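Local coordinates for protein acetyl transferase (Salmonella typhimurium, PDB 1S7N) that probably transfers an acetyl group from acetyl-coenzyme A to the N-terminal amine of ribosomal protein L7/L12, at residues Gln29-Asn34 with Gly100-Glu105. Numbering follows the deposited sequence.
Sequences QLVLKN and GYWLDE. With COA (coenzyme A), chain F.
The indole of Trp102 pushes its six-membered ring against helix 24-38, where Leu30 and Val31 reach it obliquely: Leu30 CD2 lies 3.9 Å from Trp102 CH2, and Val31 CG2 touches CZ2. The side chain leaves the strand toward the helix, and chi1 of 61° sets CG between the backbone N and the carbonyl carbon, with CB still against C6P of coenzyme A. Trp44 meets the same indole at an inclined angle.

The second flat group is the Asn34 amide, nearly perpendicular to the Asp104 carboxylate (86°). Both ND2 bonds run close to the amide plane, one to Leu30 O a turn earlier in the helix, the other to Asp104 OD2 at 3.0 Å, which it meets from above the carboxylate plane. On the other branch, OD1 takes an almost straight bond from Glu105 N (2.9 Å, 175°) and one from a water that also donates to Glu105 OE1. Lys33, its chain extended until it bends at chi4, forms a salt bridge through NZ to Asp104 OD2, modelled so short that its exact length is doubtful.

Four bonds thus fix the rotation of the buried amide, and OD2 is held by an ammonium and an amide, which probably favours an ionised Asp104. This pins the helix to the end of strand 96-103, where Tyr101 O and Leu103 N bond the pantetheine arm of coenzyme A, as in other GNAT folds.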
ATOM      1  N   GLN B  29      16.067  16.682 -14.928  1.00 23.76           N
ATOM      2  CA  GLN B  29      16.160  18.137 -14.977  1.00 25.09           C
ATOM      3  C   GLN B  29      14.886  18.754 -14.486  1.00 22.96           C
ATOM      4  O   GLN B  29      14.918  19.811 -13.818  1.00 21.62           O
ATOM      5  CB  GLN B  29      16.411  18.683 -16.391  1.00 26.55           C
ATOM      6  CG  GLN B  29      17.801  18.425 -16.862  1.00 33.02           C
ATOM      7  CD  GLN B  29      18.820  18.786 -15.794  1.00 35.33           C
ATOM      8  OE1 GLN B  29      19.642  17.935 -15.367  1.00 37.24           O
ATOM      9  NE2 GLN B  29      18.768  20.060 -15.339  1.00 35.87           N
ATOM     10  N   LEU B  30      13.759  18.134 -14.862  1.00 20.50           N
ATOM     11  CA  LEU B  30      12.442  18.693 -14.460  1.00 19.72           C
ATOM     12  C   LEU B  30      12.310  18.630 -12.942  1.00 17.67           C
ATOM     13  O   LEU B  30      11.776  19.525 -12.321  1.00 18.22           O
ATOM     14  CB  LEU B  30      11.254  17.921 -15.082  1.00 17.46           C
ATOM     15  CG  LEU B  30       9.994  18.806 -15.147  1.00 18.99           C
ATOM     16  CD1 LEU B  30      10.244  19.992 -16.124  1.00 16.46           C
ATOM     17  CD2 LEU B  30       8.789  17.993 -15.644  1.00 18.90           C
ATOM     18  N   VAL B  31      12.748  17.536 -12.357  1.00 17.24           N
ATOM     19  CA  VAL B  31      12.682  17.425 -10.903  1.00 16.17           C
ATOM     20  C   VAL B  31      13.569  18.544 -10.244  1.00 17.26           C
ATOM     21  O   VAL B  31      13.104  19.223  -9.333  1.00 16.09           O
ATOM     22  CB  VAL B  31      13.187  16.054 -10.469  1.00 17.52           C
ATOM     23  CG1 VAL B  31      13.476  16.006  -8.900  1.00 15.52           C
ATOM     24  CG2 VAL B  31      12.162  15.032 -10.855  1.00 14.78           C
ATOM     25  N   LEU B  32      14.816  18.709 -10.714  1.00 17.59           N
ATOM     26  CA  LEU B  32      15.759  19.705 -10.165  1.00 19.33           C
ATOM     27  C   LEU B  32      15.182  21.075 -10.323  1.00 21.71           C
ATOM     28  O   LEU B  32      15.228  21.861  -9.398  1.00 20.36           O
ATOM     29  CB  LEU B  32      17.138  19.683 -10.848  1.00 20.10           C
ATOM     30  CG  LEU B  32      17.907  18.351 -10.828  1.00 23.29           C
ATOM     31  CD1 LEU B  32      19.178  18.410 -11.686  1.00 24.09           C
ATOM     32  CD2 LEU B  32      18.273  18.032  -9.391  1.00 24.82           C
ATOM     33  N   LYS B  33      14.571  21.330 -11.479  1.00 20.92           N
ATOM     34  CA  LYS B  33      14.001  22.612 -11.722  1.00 21.56           C
ATOM     35  C   LYS B  33      12.881  22.898 -10.720  1.00 22.71           C
ATOM     36  O   LYS B  33      12.710  24.032 -10.263  1.00 23.72           O
ATOM     37  CB  LYS B  33      13.438  22.647 -13.152  1.00 23.15           C
ATOM     38  CG  LYS B  33      12.527  23.816 -13.454  1.00 23.78           C
ATOM     39  CD  LYS B  33      12.066  23.806 -14.951  1.00 25.26           C
ATOM     40  CE  LYS B  33      11.138  25.010 -15.267  1.00 27.24           C
ATOM     41  NZ  LYS B  33       9.839  25.064 -14.494  1.00 29.87           N
ATOM     42  N   ASN B  34      12.114  21.883 -10.358  1.00 21.48           N
ATOM     43  CA  ASN B  34      10.972  22.131  -9.483  1.00 22.19           C
ATOM     44  C   ASN B  34      11.215  21.709  -8.044  1.00 22.20           C
ATOM     45  O   ASN B  34      10.307  21.721  -7.218  1.00 19.88           O
ATOM     46  CB  ASN B  34       9.760  21.330 -10.038  1.00 22.02           C
ATOM     47  CG  ASN B  34       9.191  21.935 -11.272  1.00 20.45           C
ATOM     48  OD1 ASN B  34       8.424  22.891 -11.199  1.00 20.06           O
ATOM     49  ND2 ASN B  34       9.549  21.389 -12.418  1.00 19.90           N
ATOM     50  N   GLY B 100      -0.688   8.819  -8.139  1.00 14.30           N
ATOM     51  CA  GLY B 100       0.257   9.818  -7.648  1.00 17.04           C
ATOM     52  C   GLY B 100       0.483  10.778  -8.798  1.00 13.36           C
ATOM     53  O   GLY B 100       0.437  10.340  -9.932  1.00 15.78           O
ATOM     54  N   TYR B 101       0.761  12.046  -8.524  1.00 14.35           N
ATOM     55  CA  TYR B 101       1.036  13.032  -9.596  1.00 14.62           C
ATOM     56  C   TYR B 101       1.666  14.353  -9.113  1.00 15.79           C
ATOM     57  O   TYR B 101       1.519  14.771  -7.934  1.00 14.09           O
ATOM     58  CB  TYR B 101      -0.280  13.418 -10.390  1.00 14.37           C
ATOM     59  CG  TYR B 101      -1.486  13.800  -9.517  1.00 16.81           C
ATOM     60  CD1 TYR B 101      -1.493  14.973  -8.751  1.00 15.30           C
ATOM     61  CD2 TYR B 101      -2.578  12.911  -9.358  1.00 16.06           C
ATOM     62  CE1 TYR B 101      -2.545  15.220  -7.805  1.00 16.00           C
ATOM     63  CE2 TYR B 101      -3.640  13.161  -8.428  1.00 17.08           C
ATOM     64  CZ  TYR B 101      -3.596  14.328  -7.635  1.00 14.25           C
ATOM     65  OH  TYR B 101      -4.566  14.545  -6.660  1.00 14.88           O
ATOM     66  N   TRP B 102       2.299  15.017 -10.076  1.00 15.11           N
ATOM     67  CA  TRP B 102       2.830  16.342  -9.897  1.00 16.81           C
ATOM     68  C   TRP B 102       3.043  16.914 -11.284  1.00 17.43           C
ATOM     69  O   TRP B 102       3.209  16.174 -12.269  1.00 17.53           O
ATOM     70  CB  TRP B 102       4.141  16.357  -9.070  1.00 15.94           C
ATOM     71  CG  TRP B 102       5.278  15.576  -9.695  1.00 15.86           C
ATOM     72  CD1 TRP B 102       5.619  14.263  -9.440  1.00 16.16           C
ATOM     73  CD2 TRP B 102       6.326  16.106 -10.503  1.00 15.22           C
ATOM     74  NE1 TRP B 102       6.832  13.974 -10.022  1.00 15.48           N
ATOM     75  CE2 TRP B 102       7.285  15.083 -10.674  1.00 14.89           C
ATOM     76  CE3 TRP B 102       6.541  17.342 -11.109  1.00 14.64           C
ATOM     77  CZ2 TRP B 102       8.450  15.265 -11.416  1.00 15.49           C
ATOM     78  CZ3 TRP B 102       7.707  17.532 -11.866  1.00 15.39           C
ATOM     79  CH2 TRP B 102       8.643  16.500 -12.011  1.00 16.96           C
ATOM     80  N   LEU B 103       3.015  18.242 -11.328  1.00 18.25           N
ATOM     81  CA  LEU B 103       3.200  19.034 -12.537  1.00 20.20           C
ATOM     82  C   LEU B 103       4.342  20.035 -12.394  1.00 20.16           C
ATOM     83  O   LEU B 103       4.667  20.457 -11.298  1.00 20.67           O
ATOM     84  CB  LEU B 103       1.931  19.857 -12.813  1.00 20.17           C
ATOM     85  CG  LEU B 103       0.723  19.297 -13.594  1.00 22.20           C
ATOM     86  CD1 LEU B 103      -0.347  20.434 -13.797  1.00 20.24           C
ATOM     87  CD2 LEU B 103       1.201  18.853 -14.982  1.00 20.19           C
ATOM     88  N   ASP B 104       4.957  20.392 -13.503  1.00 20.54           N
ATOM     89  CA  ASP B 104       5.955  21.429 -13.458  1.00 21.69           C
ATOM     90  C   ASP B 104       5.154  22.649 -13.003  1.00 21.75           C
ATOM     91  O   ASP B 104       4.038  22.869 -13.451  1.00 19.25           O
ATOM     92  CB  ASP B 104       6.543  21.695 -14.829  1.00 22.93           C
ATOM     93  CG  ASP B 104       7.360  22.983 -14.827  1.00 23.73           C
ATOM     94  OD1 ASP B 104       6.722  24.050 -14.794  1.00 28.14           O
ATOM     95  OD2 ASP B 104       8.605  22.922 -14.794  1.00 23.40           O
ATOM     96  N   GLU B 105       5.733  23.434 -12.104  1.00 21.94           N
ATOM     97  CA  GLU B 105       4.998  24.529 -11.500  1.00 24.13           C
ATOM     98  C   GLU B 105       4.366  25.513 -12.458  1.00 24.08           C
ATOM     99  O   GLU B 105       3.286  26.028 -12.176  1.00 24.62           O
ATOM    100  CB  GLU B 105       5.875  25.302 -10.455  1.00 23.13           C
ATOM    101  CG  GLU B 105       5.079  26.254  -9.554  1.00 22.36           C
ATOM    102  CD  GLU B 105       6.009  27.093  -8.656  1.00 25.04           C
ATOM    103  OE1 GLU B 105       7.225  27.009  -8.859  1.00 24.87           O
ATOM    104  OE2 GLU B 105       5.555  27.824  -7.761  1.00 26.35           O
TER
HETATM  105  N1A COA F 601     -10.365  21.154 -16.859  1.00 41.26           N
HETATM  106  C2A COA F 601     -10.272  21.363 -15.509  1.00 41.43           C
HETATM  107  N3A COA F 601      -9.747  22.455 -14.897  1.00 42.59           N
HETATM  108  C4A COA F 601      -9.281  23.450 -15.734  1.00 41.44           C
HETATM  109  C5A COA F 601      -9.341  23.330 -17.132  1.00 42.52           C
HETATM  110  C6A COA F 601      -9.916  22.118 -17.696  1.00 41.68           C
HETATM  111  N6A COA F 601      -9.960  22.001 -19.038  1.00 41.84           N
HETATM  112  N7A COA F 601      -8.802  24.451 -17.780  1.00 42.57           N
HETATM  113  C8A COA F 601      -8.403  25.236 -16.826  1.00 42.45           C
HETATM  114  N9A COA F 601      -8.669  24.650 -15.606  1.00 43.43           N
HETATM  115  C1B COA F 601      -8.263  25.232 -14.299  1.00 44.41           C
HETATM  116  C2B COA F 601      -9.222  25.072 -13.138  1.00 44.44           C
HETATM  117  O2B COA F 601     -10.026  26.228 -13.114  1.00 46.82           O
HETATM  118  C3B COA F 601      -8.300  25.141 -11.962  1.00 44.64           C
HETATM  119  O3B COA F 601      -7.952  26.490 -11.748  1.00 50.83           O
HETATM  120  P3B COA F 601      -7.631  27.083 -10.252  1.00 54.27           P
HETATM  121  O7A COA F 601      -6.787  28.288 -10.581  1.00 54.18           O
HETATM  122  O8A COA F 601      -6.953  26.066  -9.392  1.00 54.72           O
HETATM  123  O9A COA F 601      -9.004  27.423  -9.709  1.00 53.67           O
HETATM  124  C4B COA F 601      -7.092  24.353 -12.467  1.00 41.73           C
HETATM  125  O4B COA F 601      -7.000  24.652 -13.858  1.00 40.47           O
HETATM  126  C5B COA F 601      -7.003  22.838 -12.186  1.00 36.40           C
HETATM  127  O5B COA F 601      -5.953  22.251 -12.961  1.00 32.11           O
HETATM  128  P1A COA F 601      -5.478  20.671 -12.727  1.00 27.04           P
HETATM  129  O1A COA F 601      -6.640  19.826 -12.349  1.00 29.56           O
HETATM  130  O2A COA F 601      -4.747  20.294 -13.928  1.00 27.59           O
HETATM  131  O3A COA F 601      -4.495  20.761 -11.476  1.00 25.24           O
HETATM  132  P2A COA F 601      -3.448  21.902 -11.098  1.00 21.91           P
HETATM  133  O4A COA F 601      -2.889  22.601 -12.250  1.00 24.12           O
HETATM  134  O5A COA F 601      -4.028  22.783 -10.088  1.00 19.75           O
HETATM  135  O6A COA F 601      -2.264  21.144 -10.323  1.00 21.64           O
HETATM  136  CBP COA F 601      -1.289  19.560  -8.795  1.00 19.92           C
HETATM  137  CCP COA F 601      -2.584  20.276  -9.222  1.00 16.36           C
HETATM  138  CDP COA F 601      -1.529  18.856  -7.406  1.00 16.09           C
HETATM  139  CEP COA F 601      -0.924  18.484  -9.901  1.00 12.29           C
HETATM  140  CAP COA F 601      -0.141  20.603  -8.706  1.00 19.24           C
HETATM  141  OAP COA F 601      -0.509  21.679  -7.813  1.00 20.22           O
HETATM  142  C9P COA F 601       1.193  20.017  -8.311  1.00 20.44           C
HETATM  143  O9P COA F 601       1.880  19.393  -9.099  1.00 19.89           O
HETATM  144  N8P COA F 601       1.375  20.055  -6.976  1.00 18.03           N
HETATM  145  C7P COA F 601       2.654  19.816  -6.366  1.00 19.87           C
HETATM  146  C6P COA F 601       2.863  18.295  -6.132  1.00 18.14           C
HETATM  147  C5P COA F 601       1.713  17.677  -5.383  1.00 18.71           C
HETATM  148  O5P COA F 601       1.082  18.283  -4.565  1.00 18.41           O
HETATM  149  N4P COA F 601       1.274  16.475  -5.904  1.00 19.23           N
HETATM  150  C3P COA F 601       0.159  15.736  -5.296  1.00 19.24           C
HETATM  151  C2P COA F 601       0.502  15.089  -3.918  1.00 21.32           C
HETATM  152  S1P COA F 601      -0.892  14.053  -3.372  1.00 26.54           S
HETATM  153  O   HOH W   1       9.190  25.090  -9.562  1.00 21.64           O